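Local structure of D-hydantoinase (Ralstonia pickettii, 1NFG) at residues E342-V347 against T359-L364; G350-R355 against K419-P424. The protein probably catalyses the stereospecific hydrolysis of the cyclic amide bond in D-hydantoin derivatives, using two zinc ions per subunit. All coordinates share one frame; numbering follows the deposited sequence.

Contact 1 (E342-V347 against T359-L364); sequences ERLMMV and TQFVEL
Val347, fixed in its helical turn by the 2.9 Å bond from Val347 N to Arg343 O, and Leu344, one turn earlier on the same helix, together meet the ring of Phe361. The contact is helix-helix packing: helices 343-352 and 358-372 follow each other closely in the chain, and Phe361 bridges them within the amidohydrolase fold. CG of Phe361 stands anti to the backbone N (chi1 169°), which carries the ring across to the neighbouring helix although the side chain does not leave its backbone in that direction. Contact is made along the rim of the ring. Val347 CG1, the methyl anti to its own backbone N, lies 3.8 Å from Phe361 CD1, near the ring plane. Leu344 O also lies at this edge, 3.4 Å from Phe361 CE1, while Leu344 CD1 reaches Phe361 CZ at 4.2 Å, the two side chains running at about a right angle. Phe361 further meets Tyr348 edge-to-face and touches Phe50 of strand 48-58, so the ring is held among aromatic neighbours. Val365, one turn beyond Phe361 on helix 358-372, also touches both Leu344 and Val347. Nearby, the Arg343 guanidinium is tied by NH1 to Val310 O and by NH2 to Thr85 OG1, and Leu344 CD2 sits over one face of that guanidinium, 3.6 Å from the plane and nearer its edge than its centre.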
# COMPACT_ATOMS: atom_id res chain seq x y z
N GLU A 342 32.16 12.36 -12.67
CA GLU A 342 31.68 12.92 -11.42
C GLU A 342 30.97 11.95 -10.48
O GLU A 342 30.86 12.22 -9.29
CB GLU A 342 30.73 14.09 -11.71
CG GLU A 342 31.34 15.19 -12.56
CD GLU A 342 31.10 15.01 -14.06
OE1 GLU A 342 31.15 13.86 -14.55
OE2 GLU A 342 30.88 16.03 -14.74
N ARG A 343 30.53 10.81 -11.01
CA ARG A 343 29.80 9.84 -10.21
C ARG A 343 30.25 9.65 -8.76
O ARG A 343 29.51 9.96 -7.84
CB ARG A 343 29.74 8.47 -10.90
CG ARG A 343 28.79 7.49 -10.19
CD ARG A 343 28.71 6.12 -10.86
NE ARG A 343 30.00 5.45 -10.92
CZ ARG A 343 30.25 4.24 -10.43
NH1 ARG A 343 29.29 3.56 -9.83
NH2 ARG A 343 31.47 3.71 -10.54
N LEU A 344 31.47 9.15 -8.56
CA LEU A 344 31.96 8.91 -7.20
C LEU A 344 31.93 10.14 -6.30
O LEU A 344 31.39 10.09 -5.20
CB LEU A 344 33.37 8.33 -7.21
CG LEU A 344 33.61 6.91 -7.75
CD1 LEU A 344 34.58 6.20 -6.84
CD2 LEU A 344 32.33 6.13 -7.83
N MET A 345 32.52 11.24 -6.75
CA MET A 345 32.54 12.44 -5.92
C MET A 345 31.14 12.84 -5.48
O MET A 345 30.90 13.12 -4.31
CB MET A 345 33.20 13.61 -6.65
CG MET A 345 34.71 13.51 -6.74
SD MET A 345 35.44 14.96 -7.52
CE MET A 345 35.01 14.65 -9.25
N MET A 346 30.21 12.86 -6.44
CA MET A 346 28.83 13.22 -6.16
C MET A 346 28.16 12.28 -5.16
O MET A 346 27.51 12.72 -4.22
CB MET A 346 28.04 13.27 -7.46
CG MET A 346 28.44 14.40 -8.38
SD MET A 346 28.15 16.01 -7.62
CE MET A 346 29.68 16.32 -7.00
N VAL A 347 28.31 10.98 -5.36
CA VAL A 347 27.71 10.02 -4.45
C VAL A 347 28.37 10.14 -3.09
O VAL A 347 27.71 10.03 -2.05
CB VAL A 347 27.87 8.57 -4.98
CG1 VAL A 347 27.46 7.57 -3.90
CG2 VAL A 347 27.03 8.38 -6.23
N THR A 359 30.88 3.27 4.54
CA THR A 359 30.94 1.89 4.12
C THR A 359 29.93 1.57 3.02
O THR A 359 30.20 0.73 2.15
CB THR A 359 30.76 0.98 5.37
OG1 THR A 359 31.93 0.17 5.52
CG2 THR A 359 29.52 0.11 5.26
N GLN A 360 28.77 2.22 3.05
CA GLN A 360 27.75 2.00 2.02
C GLN A 360 28.19 2.63 0.71
O GLN A 360 27.86 2.15 -0.37
CB GLN A 360 26.41 2.61 2.45
CG GLN A 360 25.73 1.87 3.58
CD GLN A 360 24.43 2.53 4.02
OE1 GLN A 360 24.39 3.73 4.29
NE2 GLN A 360 23.36 1.73 4.10
N PHE A 361 28.95 3.72 0.80
CA PHE A 361 29.47 4.40 -0.38
C PHE A 361 30.16 3.37 -1.27
O PHE A 361 29.87 3.26 -2.46
CB PHE A 361 30.46 5.47 0.03
CG PHE A 361 31.25 6.04 -1.12
CD1 PHE A 361 30.65 6.90 -2.03
CD2 PHE A 361 32.59 5.71 -1.29
CE1 PHE A 361 31.38 7.44 -3.09
CE2 PHE A 361 33.33 6.25 -2.34
CZ PHE A 361 32.72 7.11 -3.24
N VAL A 362 31.08 2.60 -0.68
CA VAL A 362 31.81 1.58 -1.41
C VAL A 362 30.88 0.49 -1.93
O VAL A 362 31.01 0.04 -3.07
CB VAL A 362 32.91 0.94 -0.52
CG1 VAL A 362 33.63 -0.19 -1.28
CG2 VAL A 362 33.91 2.02 -0.09
N GLU A 363 29.94 0.07 -1.10
CA GLU A 363 28.99 -0.96 -1.51
C GLU A 363 28.27 -0.56 -2.79
O GLU A 363 28.24 -1.30 -3.77
CB GLU A 363 27.94 -1.20 -0.41
CG GLU A 363 26.73 -2.01 -0.88
CD GLU A 363 25.58 -2.03 0.13
OE1 GLU A 363 25.41 -1.05 0.89
OE2 GLU A 363 24.83 -3.03 0.15
N LEU A 364 27.71 0.64 -2.78
CA LEU A 364 26.95 1.16 -3.91
C LEU A 364 27.78 1.54 -5.12
O LEU A 364 27.42 1.24 -6.26
CB LEU A 364 26.16 2.40 -3.47
CG LEU A 364 25.11 2.19 -2.39
CD1 LEU A 364 24.61 3.54 -1.90
CD2 LEU A 364 23.98 1.34 -2.94

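Contact 2 (G350-R355 against K419-P424); sequences GVNEGR and KVKGVP
Asn352 and Lys421 make the contact by themselves, the terminal amide of Asn352 lying against the backbone carbonyl and the root of the Lys421 side chain. Both leave their backbones toward each other, and the two side chains pass at a slant. CG of Asn352 sits beside its own backbone N (chi1 -81°), which carries the amide out from the flank of the last turn of helix 343-352 until Asn352 CG is 3.9 Å from Lys421 O. Lys421 is extended throughout, with CG anti to the backbone N (chi1 -177°); its CB, CG and CD pass the amide, Asn352 CG being 4.4 Å from Lys421 CB, and NZ continues to a long, weak ion pair with Glu396. Gln349 OE1 accepts a hydrogen bond from Lys421 N, so the same helix also holds the strand through its backbone. Beyond Asn352 the helix ends: Glu353 leaves helical geometry, and Gly354 has a positive phi of 65°. A long salt bridge, 3.9 Å from Arg355 NH1 to Glu353 OE1, spans this turn, and Arg355 also makes a cation-pi contact with Trp299. The chain of 419-424 turns a corner at Lys421, and strand 419-429 pairs antiparallel with strand 390-400, consistent with the small beta-sandwich domain that accompanies the TIM barrel in hydantoinases.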
# COMPACT_ATOMS: atom_id res chain seq x y z
N GLY A 350 27.22 12.26 -0.24
CA GLY A 350 26.15 11.73 0.58
C GLY A 350 26.66 11.21 1.91
O GLY A 350 25.93 11.18 2.90
N VAL A 351 27.92 10.78 1.94
CA VAL A 351 28.47 10.28 3.19
C VAL A 351 28.81 11.51 4.03
O VAL A 351 28.73 11.47 5.25
CB VAL A 351 29.73 9.37 2.97
CG1 VAL A 351 29.78 8.88 1.54
CG2 VAL A 351 31.00 10.09 3.35
N ASN A 352 29.15 12.60 3.36
CA ASN A 352 29.48 13.84 4.07
C ASN A 352 28.25 14.38 4.80
O ASN A 352 28.37 14.96 5.87
CB ASN A 352 29.96 14.91 3.09
CG ASN A 352 31.41 14.75 2.71
OD1 ASN A 352 31.90 15.42 1.79
ND2 ASN A 352 32.12 13.88 3.42
N GLU A 353 27.07 14.18 4.21
CA GLU A 353 25.86 14.69 4.82
C GLU A 353 25.04 13.67 5.58
O GLU A 353 23.85 13.88 5.80
CB GLU A 353 25.02 15.34 3.74
CG GLU A 353 25.79 16.38 3.01
CD GLU A 353 25.02 16.95 1.86
OE1 GLU A 353 24.61 16.16 0.98
OE2 GLU A 353 24.83 18.19 1.83
N GLY A 354 25.68 12.58 5.97
CA GLY A 354 24.98 11.55 6.73
C GLY A 354 23.87 10.83 5.99
O GLY A 354 23.22 9.96 6.56
N ARG A 355 23.65 11.20 4.73
CA ARG A 355 22.63 10.56 3.92
C ARG A 355 22.94 9.07 3.78
O ARG A 355 22.05 8.22 3.86
CB ARG A 355 22.60 11.20 2.53
CG ARG A 355 21.79 12.49 2.41
CD ARG A 355 20.33 12.14 2.09
NE ARG A 355 19.49 13.29 1.74
CZ ARG A 355 19.90 14.35 1.05
NH1 ARG A 355 21.16 14.44 0.63
NH2 ARG A 355 19.05 15.32 0.76
N LYS A 419 30.13 22.37 -5.23
CA LYS A 419 31.29 22.34 -4.35
C LYS A 419 31.30 20.96 -3.71
O LYS A 419 30.28 20.51 -3.19
CB LYS A 419 31.20 23.43 -3.28
CG LYS A 419 31.26 24.85 -3.85
CD LYS A 419 31.28 25.91 -2.75
CE LYS A 419 29.99 25.92 -1.95
NZ LYS A 419 30.05 26.90 -0.83
N VAL A 420 32.44 20.29 -3.76
CA VAL A 420 32.54 18.95 -3.19
C VAL A 420 33.68 18.83 -2.20
O VAL A 420 34.65 19.59 -2.24
CB VAL A 420 32.74 17.89 -4.29
CG1 VAL A 420 31.60 17.95 -5.27
CG2 VAL A 420 34.06 18.12 -5.03
N LYS A 421 33.55 17.86 -1.30
CA LYS A 421 34.57 17.59 -0.30
C LYS A 421 34.86 16.10 -0.44
O LYS A 421 34.00 15.26 -0.18
CB LYS A 421 34.05 17.91 1.10
CG LYS A 421 35.07 17.73 2.20
CD LYS A 421 34.45 17.99 3.56
CE LYS A 421 35.40 17.66 4.69
NZ LYS A 421 34.73 17.79 6.01
N GLY A 422 36.08 15.78 -0.86
CA GLY A 422 36.45 14.38 -1.06
C GLY A 422 36.68 14.18 -2.55
O GLY A 422 35.72 14.11 -3.33
N VAL A 423 37.94 14.09 -2.94
CA VAL A 423 38.31 13.95 -4.34
C VAL A 423 39.24 12.76 -4.62
O VAL A 423 40.08 12.41 -3.79
CB VAL A 423 39.01 15.24 -4.82
CG1 VAL A 423 39.54 15.08 -6.22
CG2 VAL A 423 38.03 16.40 -4.75
N PRO A 424 39.09 12.13 -5.80
CA PRO A 424 39.94 10.99 -6.17
C PRO A 424 41.31 11.59 -6.49
O PRO A 424 41.39 12.60 -7.19
CB PRO A 424 39.28 10.44 -7.44
CG PRO A 424 37.89 10.99 -7.40
CD PRO A 424 38.05 12.36 -6.82

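In the fold
Helix 343-352 serves both contacts, whose centres are 9 Å apart: its first turns meet helix 358-372 in contact 1, and its last turn meets strand 419-429 in contact 2. The two also pack directly on each other. Met345 CG lies 3.5 Å from Pro424 CD, Met346 touches Val420, and Phe361 CB is 3.8 Å from Val351 CG1, so the helix is covered by the strand on one side and by the next helix on another. Contact 1 is buried and nearer the metal centre, the side chain of Val347 being about 12 Å from that of the zinc ligand His57. Contact 2 lies at the surface, away from the known sites.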